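PDB 4MJK: CRISPR protein, which probably serves as the Cas5 subunit of an archaeal type I-A Cascade complex, a RAMP-family protein expected to take part in CRISPR RNA binding. Local coordinates for residues 1-11 / 126-137; 172-180 / 237-245. All coordinates share one frame; numbering follows the deposited sequence.

Contact 1. Residues 1-11 / 126-137; sequences MIGYLVDVEFV and PKIRWFLVFKEE
Strands 2-10 and 127-134, two antiparallel neighbours inside the large sheet, put Asp7 beside Arg129 in a non-hydrogen-bonded pair. The two side chains run the same way, and Arg129 offers the side of its guanidinium: NE gives a hydrogen to Asp7 OD1 at 2.6 Å, meeting its syn lone pair, while Arg129 NH2 reaches Asp7 OD2 at 3.2 Å. With the carboxylate and guanidinium planes only 14° apart, this two-point salt bridge holds the two groups nearly coplanar and limits their rotation.

On the same face, Leu5 lays CD2 over the ring of Phe131, 3.4 Å from its CG and displaced toward the rim, a CH-pi contact. Phe131 has CG anti to its backbone N (chi1 -175°), which, with chi2 near zero, leans the ring off the sheet and along it, so that its edge lies by Gly3 CA.

The sheet order, with 66-73 beyond 127-134 and 157-170 beyond 2-10, fits the ferredoxin-like fold of RAMP proteins, in which these would be the first and third strands. The face bearing Tyr4, Phe10, Trp130 and Phe134 mixes these rings with aliphatic side chains and is covered in part by helix 33-46, whose Phe36 stacks on Trp130. Here Phe10 brings CZ to the edge of Trp130, 3.9 Å from CH2, and Val8 CG2 approaches the indole obliquely. Further along, Tyr4 CE1 comes within 3.5 Å of Phe134 CD2, the rings meeting rim to rim with planes at 72°. One water bridges Tyr4 OH and Glu137 OE2, donating to the carboxylate at 2.6 Å.

Backbone bonds tie the hydrogen-bonded pairs from Ile2 with Phe134 to Val8 with Ile128, and the ladder ends with Phe10 N giving a nearly straight bond to Pro126 O, 2.8 Å long.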
loop_
_atom_site.group_PDB
_atom_site.type_symbol
_atom_site.label_atom_id
_atom_site.label_comp_id
_atom_site.label_asym_id
_atom_site.label_seq_id
_atom_site.Cartn_x
_atom_site.Cartn_y
_atom_site.Cartn_z
HETATM N N MSE A 1 -17.606 -32.110 -9.476
HETATM C CA MSE A 1 -17.301 -30.677 -9.493
HETATM C C MSE A 1 -17.606 -30.019 -8.162
HETATM O O MSE A 1 -18.538 -30.403 -7.459
HETATM C CB MSE A 1 -18.090 -29.951 -10.582
HETATM C CG MSE A 1 -17.422 -29.936 -11.927
HETATM SE SE MSE A 1 -18.759 -29.712 -13.324
HETATM C CE MSE A 1 -17.969 -30.903 -14.654
ATOM N N ILE A 2 -16.808 -29.021 -7.817
ATOM C CA ILE A 2 -17.075 -28.258 -6.619
ATOM C C ILE A 2 -16.476 -26.870 -6.783
ATOM O O ILE A 2 -15.397 -26.722 -7.345
ATOM C CB ILE A 2 -16.527 -28.963 -5.364
ATOM C CG1 ILE A 2 -16.991 -28.233 -4.104
ATOM C CG2 ILE A 2 -15.028 -29.078 -5.415
ATOM C CD1 ILE A 2 -18.499 -28.370 -3.858
ATOM N N GLY A 3 -17.204 -25.862 -6.316
ATOM C CA GLY A 3 -16.750 -24.489 -6.405
ATOM C C GLY A 3 -16.472 -23.923 -5.022
ATOM O O GLY A 3 -17.082 -24.330 -4.034
ATOM N N TYR A 4 -15.534 -22.989 -4.956
ATOM C CA TYR A 4 -15.287 -22.227 -3.742
ATOM C C TYR A 4 -15.327 -20.755 -4.091
ATOM O O TYR A 4 -14.684 -20.332 -5.053
ATOM C CB TYR A 4 -13.905 -22.554 -3.184
ATOM C CG TYR A 4 -13.678 -24.018 -2.903
ATOM C CD1 TYR A 4 -13.298 -24.888 -3.910
ATOM C CD2 TYR A 4 -13.850 -24.527 -1.624
ATOM C CE1 TYR A 4 -13.092 -26.232 -3.654
ATOM C CE2 TYR A 4 -13.644 -25.862 -1.354
ATOM C CZ TYR A 4 -13.267 -26.712 -2.369
ATOM O OH TYR A 4 -13.061 -28.048 -2.095
ATOM N N LEU A 5 -16.089 -19.991 -3.316
ATOM C CA LEU A 5 -16.072 -18.538 -3.364
ATOM C C LEU A 5 -15.325 -18.021 -2.138
ATOM O O LEU A 5 -15.711 -18.298 -0.994
ATOM C CB LEU A 5 -17.489 -18.000 -3.334
ATOM C CG LEU A 5 -18.354 -18.440 -4.509
ATOM C CD1 LEU A 5 -19.794 -18.126 -4.183
ATOM C CD2 LEU A 5 -17.910 -17.735 -5.787
ATOM N N VAL A 6 -14.240 -17.298 -2.376
ATOM C CA VAL A 6 -13.384 -16.841 -1.288
ATOM C C VAL A 6 -13.251 -15.319 -1.342
ATOM O O VAL A 6 -12.736 -14.764 -2.327
ATOM C CB VAL A 6 -11.998 -17.469 -1.396
ATOM C CG1 VAL A 6 -11.160 -17.145 -0.149
ATOM C CG2 VAL A 6 -12.107 -19.000 -1.611
ATOM N N ASP A 7 -13.727 -14.651 -0.297
ATOM C CA ASP A 7 -13.620 -13.200 -0.183
ATOM C C ASP A 7 -12.370 -12.837 0.621
ATOM O O ASP A 7 -12.183 -13.278 1.766
ATOM C CB ASP A 7 -14.861 -12.603 0.495
ATOM C CG ASP A 7 -16.086 -12.576 -0.421
ATOM O OD1 ASP A 7 -15.992 -13.043 -1.580
ATOM O OD2 ASP A 7 -17.149 -12.093 0.025
ATOM N N VAL A 8 -11.519 -12.015 0.026
ATOM C CA VAL A 8 -10.232 -11.717 0.627
ATOM C C VAL A 8 -10.080 -10.209 0.810
ATOM O O VAL A 8 -10.250 -9.435 -0.130
ATOM C CB VAL A 8 -9.071 -12.250 -0.235
ATOM C CG1 VAL A 8 -7.733 -11.943 0.438
ATOM C CG2 VAL A 8 -9.207 -13.749 -0.449
ATOM N N GLU A 9 -9.796 -9.803 2.040
ATOM C CA GLU A 9 -9.553 -8.411 2.364
ATOM C C GLU A 9 -8.047 -8.153 2.404
ATOM O O GLU A 9 -7.313 -8.892 3.048
ATOM C CB GLU A 9 -10.190 -8.120 3.725
ATOM C CG GLU A 9 -9.969 -6.742 4.277
ATOM C CD GLU A 9 -10.615 -6.598 5.654
ATOM O OE1 GLU A 9 -9.872 -6.428 6.643
ATOM O OE2 GLU A 9 -11.861 -6.685 5.738
ATOM N N PHE A 10 -7.589 -7.118 1.711
ATOM C CA PHE A 10 -6.157 -6.804 1.643
ATOM C C PHE A 10 -5.886 -5.636 2.574
ATOM O O PHE A 10 -6.718 -4.743 2.696
ATOM C CB PHE A 10 -5.729 -6.419 0.201
ATOM C CG PHE A 10 -5.656 -7.595 -0.753
ATOM C CD1 PHE A 10 -6.811 -8.243 -1.164
ATOM C CD2 PHE A 10 -4.428 -8.059 -1.219
ATOM C CE1 PHE A 10 -6.745 -9.323 -2.028
ATOM C CE2 PHE A 10 -4.353 -9.146 -2.073
ATOM C CZ PHE A 10 -5.519 -9.781 -2.485
ATOM N N VAL A 11 -4.734 -5.644 3.231
ATOM C CA VAL A 11 -4.292 -4.484 3.999
ATOM C C VAL A 11 -4.050 -3.285 3.079
ATOM O O VAL A 11 -4.531 -2.185 3.367
ATOM C CB VAL A 11 -3.013 -4.806 4.824
ATOM C CG1 VAL A 11 -2.463 -3.552 5.547
ATOM C CG2 VAL A 11 -3.303 -5.931 5.832
ATOM N N PRO A 126 -9.765 -2.864 1.075
ATOM C CA PRO A 126 -10.064 -3.356 -0.279
ATOM C C PRO A 126 -10.243 -4.878 -0.306
ATOM O O PRO A 126 -9.461 -5.600 0.318
ATOM C CB PRO A 126 -8.829 -2.949 -1.079
ATOM C CG PRO A 126 -7.755 -2.760 -0.059
ATOM C CD PRO A 126 -8.415 -2.291 1.186
ATOM N N LYS A 127 -11.254 -5.347 -1.029
ATOM C CA LYS A 127 -11.589 -6.759 -1.074
ATOM C C LYS A 127 -11.702 -7.282 -2.503
ATOM O O LYS A 127 -12.194 -6.587 -3.386
ATOM C CB LYS A 127 -12.923 -7.007 -0.358
ATOM C CG LYS A 127 -12.840 -6.876 1.159
ATOM C CD LYS A 127 -14.153 -7.312 1.810
ATOM C CE LYS A 127 -15.301 -6.414 1.371
ATOM N NZ LYS A 127 -16.646 -7.022 1.655
ATOM N N ILE A 128 -11.247 -8.515 -2.704
ATOM C CA ILE A 128 -11.386 -9.213 -3.981
ATOM C C ILE A 128 -12.027 -10.576 -3.731
ATOM O O ILE A 128 -11.718 -11.220 -2.730
ATOM C CB ILE A 128 -9.993 -9.430 -4.659
ATOM C CG1 ILE A 128 -9.353 -8.076 -4.996
ATOM C CG2 ILE A 128 -10.147 -10.303 -5.924
ATOM C CD1 ILE A 128 -7.947 -8.182 -5.561
ATOM N N ARG A 129 -12.939 -10.996 -4.609
ATOM C CA ARG A 129 -13.547 -12.318 -4.505
ATOM C C ARG A 129 -12.998 -13.256 -5.582
ATOM O O ARG A 129 -12.988 -12.903 -6.774
ATOM C CB ARG A 129 -15.077 -12.232 -4.620
ATOM C CG ARG A 129 -15.774 -13.614 -4.569
ATOM C CD ARG A 129 -17.319 -13.507 -4.544
ATOM N NE ARG A 129 -17.773 -12.729 -3.393
ATOM C CZ ARG A 129 -18.899 -12.024 -3.362
ATOM N NH1 ARG A 129 -19.695 -12.003 -4.420
ATOM N NH2 ARG A 129 -19.234 -11.337 -2.278
ATOM N N TRP A 130 -12.548 -14.437 -5.167
ATOM C CA TRP A 130 -12.137 -15.483 -6.101
ATOM C C TRP A 130 -13.210 -16.560 -6.197
ATOM O O TRP A 130 -13.883 -16.879 -5.209
ATOM C CB TRP A 130 -10.822 -16.138 -5.675
ATOM C CG TRP A 130 -9.588 -15.462 -6.207
ATOM C CD1 TRP A 130 -8.910 -15.761 -7.357
ATOM C CD2 TRP A 130 -8.876 -14.383 -5.589
ATOM N NE1 TRP A 130 -7.815 -14.927 -7.497
ATOM C CE2 TRP A 130 -7.777 -14.070 -6.425
ATOM C CE3 TRP A 130 -9.066 -13.649 -4.417
ATOM C CZ2 TRP A 130 -6.872 -13.045 -6.125
ATOM C CZ3 TRP A 130 -8.147 -12.638 -4.104
ATOM C CH2 TRP A 130 -7.073 -12.341 -4.961
ATOM N N PHE A 131 -13.368 -17.110 -7.397
ATOM C CA PHE A 131 -14.299 -18.198 -7.648
ATOM C C PHE A 131 -13.455 -19.258 -8.335
ATOM O O PHE A 131 -13.008 -19.073 -9.480
ATOM C CB PHE A 131 -15.451 -17.695 -8.542
ATOM C CG PHE A 131 -16.559 -18.703 -8.786
ATOM C CD1 PHE A 131 -16.548 -19.950 -8.188
ATOM C CD2 PHE A 131 -17.623 -18.376 -9.623
ATOM C CE1 PHE A 131 -17.581 -20.867 -8.425
ATOM C CE2 PHE A 131 -18.669 -19.289 -9.852
ATOM C CZ PHE A 131 -18.636 -20.532 -9.251
ATOM N N LEU A 132 -13.195 -20.344 -7.605
ATOM C CA LEU A 132 -12.404 -21.458 -8.099
ATOM C C LEU A 132 -13.315 -22.662 -8.278
ATOM O O LEU A 132 -14.244 -22.870 -7.485
ATOM C CB LEU A 132 -11.276 -21.814 -7.118
ATOM C CG LEU A 132 -10.012 -20.936 -7.189
ATOM C CD1 LEU A 132 -10.319 -19.534 -6.701
ATOM C CD2 LEU A 132 -8.865 -21.543 -6.379
ATOM N N VAL A 133 -13.058 -23.446 -9.320
ATOM C CA VAL A 133 -13.814 -24.676 -9.538
ATOM C C VAL A 133 -12.811 -25.816 -9.684
ATOM O O VAL A 133 -11.855 -25.686 -10.436
ATOM C CB VAL A 133 -14.697 -24.609 -10.819
ATOM C CG1 VAL A 133 -15.425 -25.954 -11.033
ATOM C CG2 VAL A 133 -15.713 -23.452 -10.737
ATOM N N PHE A 134 -13.020 -26.913 -8.954
ATOM C CA PHE A 134 -12.170 -28.100 -9.066
ATOM C C PHE A 134 -12.956 -29.341 -9.514
ATOM O O PHE A 134 -14.157 -29.445 -9.286
ATOM C CB PHE A 134 -11.482 -28.402 -7.731
ATOM C CG PHE A 134 -10.505 -27.345 -7.299
ATOM C CD1 PHE A 134 -9.201 -27.359 -7.767
ATOM C CD2 PHE A 134 -10.892 -26.342 -6.423
ATOM C CE1 PHE A 134 -8.288 -26.385 -7.366
ATOM C CE2 PHE A 134 -9.989 -25.359 -6.019
ATOM C CZ PHE A 134 -8.693 -25.381 -6.489
ATOM N N LYS A 135 -12.256 -30.290 -10.131
ATOM C CA LYS A 135 -12.889 -31.510 -10.626
ATOM C C LYS A 135 -13.441 -32.325 -9.459
ATOM O O LYS A 135 -14.467 -32.999 -9.593
ATOM C CB LYS A 135 -11.885 -32.338 -11.426
ATOM C CG LYS A 135 -12.501 -33.206 -12.504
ATOM C CD LYS A 135 -11.403 -33.889 -13.303
ATOM C CE LYS A 135 -10.210 -32.953 -13.459
ATOM N NZ LYS A 135 -9.050 -33.634 -14.100
ATOM N N GLU A 136 -12.752 -32.270 -8.321
ATOM C CA GLU A 136 -13.301 -32.795 -7.065
ATOM C C GLU A 136 -12.832 -31.959 -5.883
ATOM O O GLU A 136 -12.068 -31.017 -6.054
ATOM C CB GLU A 136 -12.889 -34.244 -6.842
ATOM C CG GLU A 136 -11.422 -34.418 -6.561
ATOM C CD GLU A 136 -10.657 -34.835 -7.792
ATOM O OE1 GLU A 136 -11.162 -35.703 -8.539
ATOM O OE2 GLU A 136 -9.554 -34.293 -8.019
ATOM N N GLU A 137 -13.282 -32.308 -4.683
ATOM C CA GLU A 137 -12.862 -31.583 -3.486
ATOM C C GLU A 137 -11.341 -31.616 -3.340
ATOM O O GLU A 137 -10.773 -32.609 -2.887
ATOM C CB GLU A 137 -13.540 -32.155 -2.240
ATOM C CG GLU A 137 -15.042 -31.902 -2.192
ATOM C CD GLU A 137 -15.726 -32.584 -1.017
ATOM O OE1 GLU A 137 -16.408 -33.612 -1.238
ATOM O OE2 GLU A 137 -15.586 -32.090 0.124
HETATM O O HOH W 1 -13.897 -30.103 0.261
#

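Contact 2. Residues 172-180 / 237-245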
loop_
_atom_site.group_PDB
_atom_site.type_symbol
_atom_site.label_atom_id
_atom_site.label_comp_id
_atom_site.label_asym_id
_atom_site.label_seq_id
_atom_site.Cartn_x
_atom_site.Cartn_y
_atom_site.Cartn_z
ATOM N N GLY A 172 -22.209 -21.883 -24.487
ATOM C CA GLY A 172 -23.014 -20.908 -25.201
ATOM C C GLY A 172 -22.863 -19.507 -24.625
ATOM O O GLY A 172 -21.802 -19.155 -24.095
ATOM N N LEU A 173 -23.919 -18.709 -24.722
ATOM C CA LEU A 173 -23.858 -17.322 -24.302
ATOM C C LEU A 173 -24.188 -17.165 -22.812
ATOM O O LEU A 173 -25.209 -17.643 -22.332
ATOM C CB LEU A 173 -24.792 -16.468 -25.154
ATOM C CG LEU A 173 -24.689 -14.959 -24.924
ATOM C CD1 LEU A 173 -23.367 -14.404 -25.483
ATOM C CD2 LEU A 173 -25.866 -14.272 -25.558
ATOM N N ILE A 174 -23.301 -16.502 -22.078
ATOM C CA ILE A 174 -23.473 -16.315 -20.643
ATOM C C ILE A 174 -23.090 -14.894 -20.290
ATOM O O ILE A 174 -22.422 -14.219 -21.066
ATOM C CB ILE A 174 -22.601 -17.309 -19.805
ATOM C CG1 ILE A 174 -21.126 -17.226 -20.193
ATOM C CG2 ILE A 174 -23.077 -18.741 -19.970
ATOM C CD1 ILE A 174 -20.311 -16.276 -19.338
ATOM N N SER A 175 -23.519 -14.422 -19.129
ATOM C CA SER A 175 -22.998 -13.155 -18.623
ATOM C C SER A 175 -22.085 -13.446 -17.425
ATOM O O SER A 175 -22.328 -14.384 -16.669
ATOM C CB SER A 175 -24.127 -12.213 -18.226
ATOM O OG SER A 175 -24.905 -12.808 -17.207
ATOM N N THR A 176 -21.022 -12.665 -17.273
ATOM C CA THR A 176 -20.073 -12.880 -16.174
ATOM C C THR A 176 -19.534 -11.550 -15.698
ATOM O O THR A 176 -19.406 -10.611 -16.481
ATOM C CB THR A 176 -18.893 -13.839 -16.550
ATOM O OG1 THR A 176 -18.085 -14.103 -15.389
ATOM C CG2 THR A 176 -18.004 -13.245 -17.642
ATOM N N ASP A 177 -19.270 -11.456 -14.403
ATOM C CA ASP A 177 -18.570 -10.305 -13.860
ATOM C C ASP A 177 -17.244 -10.743 -13.230
ATOM O O ASP A 177 -16.617 -9.980 -12.503
ATOM C CB ASP A 177 -19.451 -9.491 -12.891
ATOM C CG ASP A 177 -20.012 -10.314 -11.759
ATOM O OD1 ASP A 177 -19.525 -11.418 -11.506
ATOM O OD2 ASP A 177 -20.945 -9.837 -11.086
ATOM N N TYR A 178 -16.818 -11.969 -13.545
ATOM C CA TYR A 178 -15.485 -12.455 -13.164
ATOM C C TYR A 178 -14.503 -12.427 -14.320
ATOM O O TYR A 178 -14.896 -12.584 -15.482
ATOM C CB TYR A 178 -15.564 -13.896 -12.688
ATOM C CG TYR A 178 -16.171 -14.067 -11.326
ATOM C CD1 TYR A 178 -17.539 -14.255 -11.181
ATOM C CD2 TYR A 178 -15.374 -14.069 -10.192
ATOM C CE1 TYR A 178 -18.115 -14.433 -9.936
ATOM C CE2 TYR A 178 -15.932 -14.236 -8.935
ATOM C CZ TYR A 178 -17.307 -14.429 -8.820
ATOM O OH TYR A 178 -17.874 -14.603 -7.592
ATOM N N SER A 179 -13.218 -12.283 -13.995
ATOM C CA SER A 179 -12.169 -12.420 -14.990
ATOM C C SER A 179 -12.305 -13.768 -15.691
ATOM O O SER A 179 -12.882 -14.713 -15.142
ATOM C CB SER A 179 -10.784 -12.293 -14.324
ATOM O OG SER A 179 -10.530 -13.410 -13.470
ATOM N N PHE A 180 -11.776 -13.870 -16.907
ATOM C CA PHE A 180 -11.822 -15.130 -17.624
ATOM C C PHE A 180 -10.687 -15.253 -18.622
ATOM O O PHE A 180 -10.199 -14.256 -19.142
ATOM C CB PHE A 180 -13.159 -15.280 -18.347
ATOM C CG PHE A 180 -13.483 -14.136 -19.275
ATOM C CD1 PHE A 180 -14.153 -13.006 -18.802
ATOM C CD2 PHE A 180 -13.131 -14.194 -20.625
ATOM C CE1 PHE A 180 -14.467 -11.964 -19.645
ATOM C CE2 PHE A 180 -13.448 -13.148 -21.485
ATOM C CZ PHE A 180 -14.107 -12.031 -20.991
ATOM N N PHE A 237 -20.679 1.366 -7.233
ATOM C CA PHE A 237 -22.008 0.855 -7.584
ATOM C C PHE A 237 -22.069 0.112 -8.920
ATOM O O PHE A 237 -23.053 -0.568 -9.206
ATOM C CB PHE A 237 -23.059 1.971 -7.551
ATOM C CG PHE A 237 -23.173 2.646 -6.217
ATOM C CD1 PHE A 237 -23.503 1.915 -5.089
ATOM C CD2 PHE A 237 -22.938 3.998 -6.087
ATOM C CE1 PHE A 237 -23.614 2.531 -3.839
ATOM C CE2 PHE A 237 -23.036 4.621 -4.842
ATOM C CZ PHE A 237 -23.375 3.875 -3.719
ATOM N N SER A 238 -21.026 0.226 -9.730
ATOM C CA SER A 238 -21.034 -0.440 -11.032
ATOM C C SER A 238 -20.021 -1.578 -11.099
ATOM O O SER A 238 -18.824 -1.339 -11.227
ATOM C CB SER A 238 -20.752 0.564 -12.148
ATOM O OG SER A 238 -19.462 1.142 -11.979
ATOM N N THR A 239 -20.505 -2.809 -11.006
ATOM C CA THR A 239 -19.662 -3.980 -11.211
ATOM C C THR A 239 -19.485 -4.261 -12.717
ATOM O O THR A 239 -20.464 -4.405 -13.451
ATOM C CB THR A 239 -20.260 -5.201 -10.495
ATOM O OG1 THR A 239 -19.663 -6.403 -10.997
ATOM C CG2 THR A 239 -21.754 -5.268 -10.735
ATOM N N PRO A 240 -18.234 -4.301 -13.194
ATOM C CA PRO A 240 -18.052 -4.596 -14.621
ATOM C C PRO A 240 -18.721 -5.914 -15.007
ATOM O O PRO A 240 -18.665 -6.891 -14.263
ATOM C CB PRO A 240 -16.531 -4.693 -14.758
ATOM C CG PRO A 240 -16.029 -3.732 -13.701
ATOM C CD PRO A 240 -16.957 -3.961 -12.537
ATOM N N GLU A 241 -19.364 -5.930 -16.169
ATOM C CA GLU A 241 -20.079 -7.115 -16.610
ATOM C C GLU A 241 -19.963 -7.247 -18.125
ATOM O O GLU A 241 -19.957 -6.246 -18.838
ATOM C CB GLU A 241 -21.558 -7.005 -16.214
ATOM C CG GLU A 241 -22.355 -8.274 -16.418
ATOM C CD GLU A 241 -23.778 -8.147 -15.890
ATOM O OE1 GLU A 241 -24.138 -7.061 -15.382
ATOM O OE2 GLU A 241 -24.536 -9.135 -15.980
ATOM N N CYS A 242 -19.858 -8.477 -18.614
ATOM C CA CYS A 242 -19.899 -8.689 -20.054
ATOM C C CYS A 242 -20.638 -9.954 -20.467
ATOM O O CYS A 242 -20.836 -10.883 -19.669
ATOM C CB CYS A 242 -18.498 -8.674 -20.644
ATOM S SG CYS A 242 -17.525 -10.000 -20.026
ATOM N N LEU A 243 -21.047 -9.966 -21.731
ATOM C CA LEU A 243 -21.638 -11.139 -22.354
ATOM C C LEU A 243 -20.553 -11.912 -23.088
ATOM O O LEU A 243 -19.797 -11.351 -23.886
ATOM C CB LEU A 243 -22.724 -10.717 -23.338
ATOM C CG LEU A 243 -23.924 -10.014 -22.704
ATOM C CD1 LEU A 243 -24.786 -9.349 -23.783
ATOM C CD2 LEU A 243 -24.743 -11.011 -21.880
ATOM N N VAL A 244 -20.456 -13.199 -22.806
ATOM C CA VAL A 244 -19.373 -13.987 -23.372
ATOM C C VAL A 244 -19.926 -15.263 -23.977
ATOM O O VAL A 244 -20.780 -15.925 -23.372
ATOM C CB VAL A 244 -18.324 -14.342 -22.301
ATOM C CG1 VAL A 244 -17.193 -15.125 -22.917
ATOM C CG2 VAL A 244 -17.780 -13.066 -21.649
ATOM N N GLU A 245 -19.453 -15.593 -25.174
ATOM C CA GLU A 245 -19.814 -16.847 -25.818
ATOM C C GLU A 245 -18.727 -17.873 -25.523
ATOM O O GLU A 245 -17.540 -17.615 -25.740
ATOM C CB GLU A 245 -19.941 -16.646 -27.329
ATOM C CG GLU A 245 -21.016 -17.472 -27.990
ATOM C CD GLU A 245 -21.462 -16.846 -29.319
ATOM O OE1 GLU A 245 -20.582 -16.619 -30.188
ATOM O OE2 GLU A 245 -22.671 -16.550 -29.481
HETATM O O HOH W 2 -16.734 -7.340 -12.131
#
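Val244 sets its CG2 methyl over a face of the Phe180 ring, 3.9 Å from CZ and 27° off the ring normal as seen from the centroid, a CH-pi contact. Cys242 SG comes to the same ring obliquely, 3.7 Å from Phe180 CE1, adding a sulfur-aromatic contact. Thr176 fills in beside them: its CG2 lies 4.0 Å from Val244 CG2 and also touches the cysteine sulfur. Ile174 runs alongside Val244; its CG1 sits between the backbone N and the carbonyl carbon (chi1 55°), which brings it against Val244 O and lets CD1 reach Val244 CB.

The backbone sets this register. Ile174 pairs with Val244 and Thr176 with Cys242, both hydrogen-bonded antiparallel pairs with two bonds each, such as Val244 N to Ile174 O at 2.8 Å. Strand 174-176 is an outer strand of a three-stranded sheet within this chain, whose middle strand is 241-246 and whose far strand is 186-193. On the opposite side of the sheet from Phe180, Leu243 CD2 packs on Ser175 CB.

Where the strands part, a water joins the two segments. It donates to Asp177 O at 2.7 Å and to Pro240 O at 2.9 Å, and accepts from Thr239 OG1.

Further out, Thr176 OG1 accepts from Tyr178 N at 3.1 Å, an ST turn, and is also bonded to Val259 O. Beyond that turn the chain comes back to place the Phe180 ring against Val244 and Cys242. Lys72 takes Asp177 OD1 in a salt bridge, and Ile261 of strand 258-263 touches Ile174, Phe180 and Val244.

The threonine thus divides its work: its hydroxyl satisfies backbone groups of the turn and of a neighbouring strand, while its methyl joins the largely apolar cluster of Phe180, Cys242 and Val244.

In the fold
The two contacts are both antiparallel strand pairs but sit at different depths. Contact 1 joins neighbours in the interior of the six-stranded sheet, its centre about 9 Å from the centre of the chain; contact 2, about 15 Å out, pairs an outer strand with the middle of a small separate sheet. Contact 1 runs through a long ladder and carries a salt bridge and much aromatic packing, whereas contact 2 is short, ends in a water bridge and has no charge pair across it. Strand 258-263 borders both contacts, Val260 touching Phe131 and Ile261 touching Phe180. Tyr178 joins them: its ring meets Phe131 edge-to-face, and its OH packs against Leu5 and Arg129 while hydrogen-bonding to Glu258.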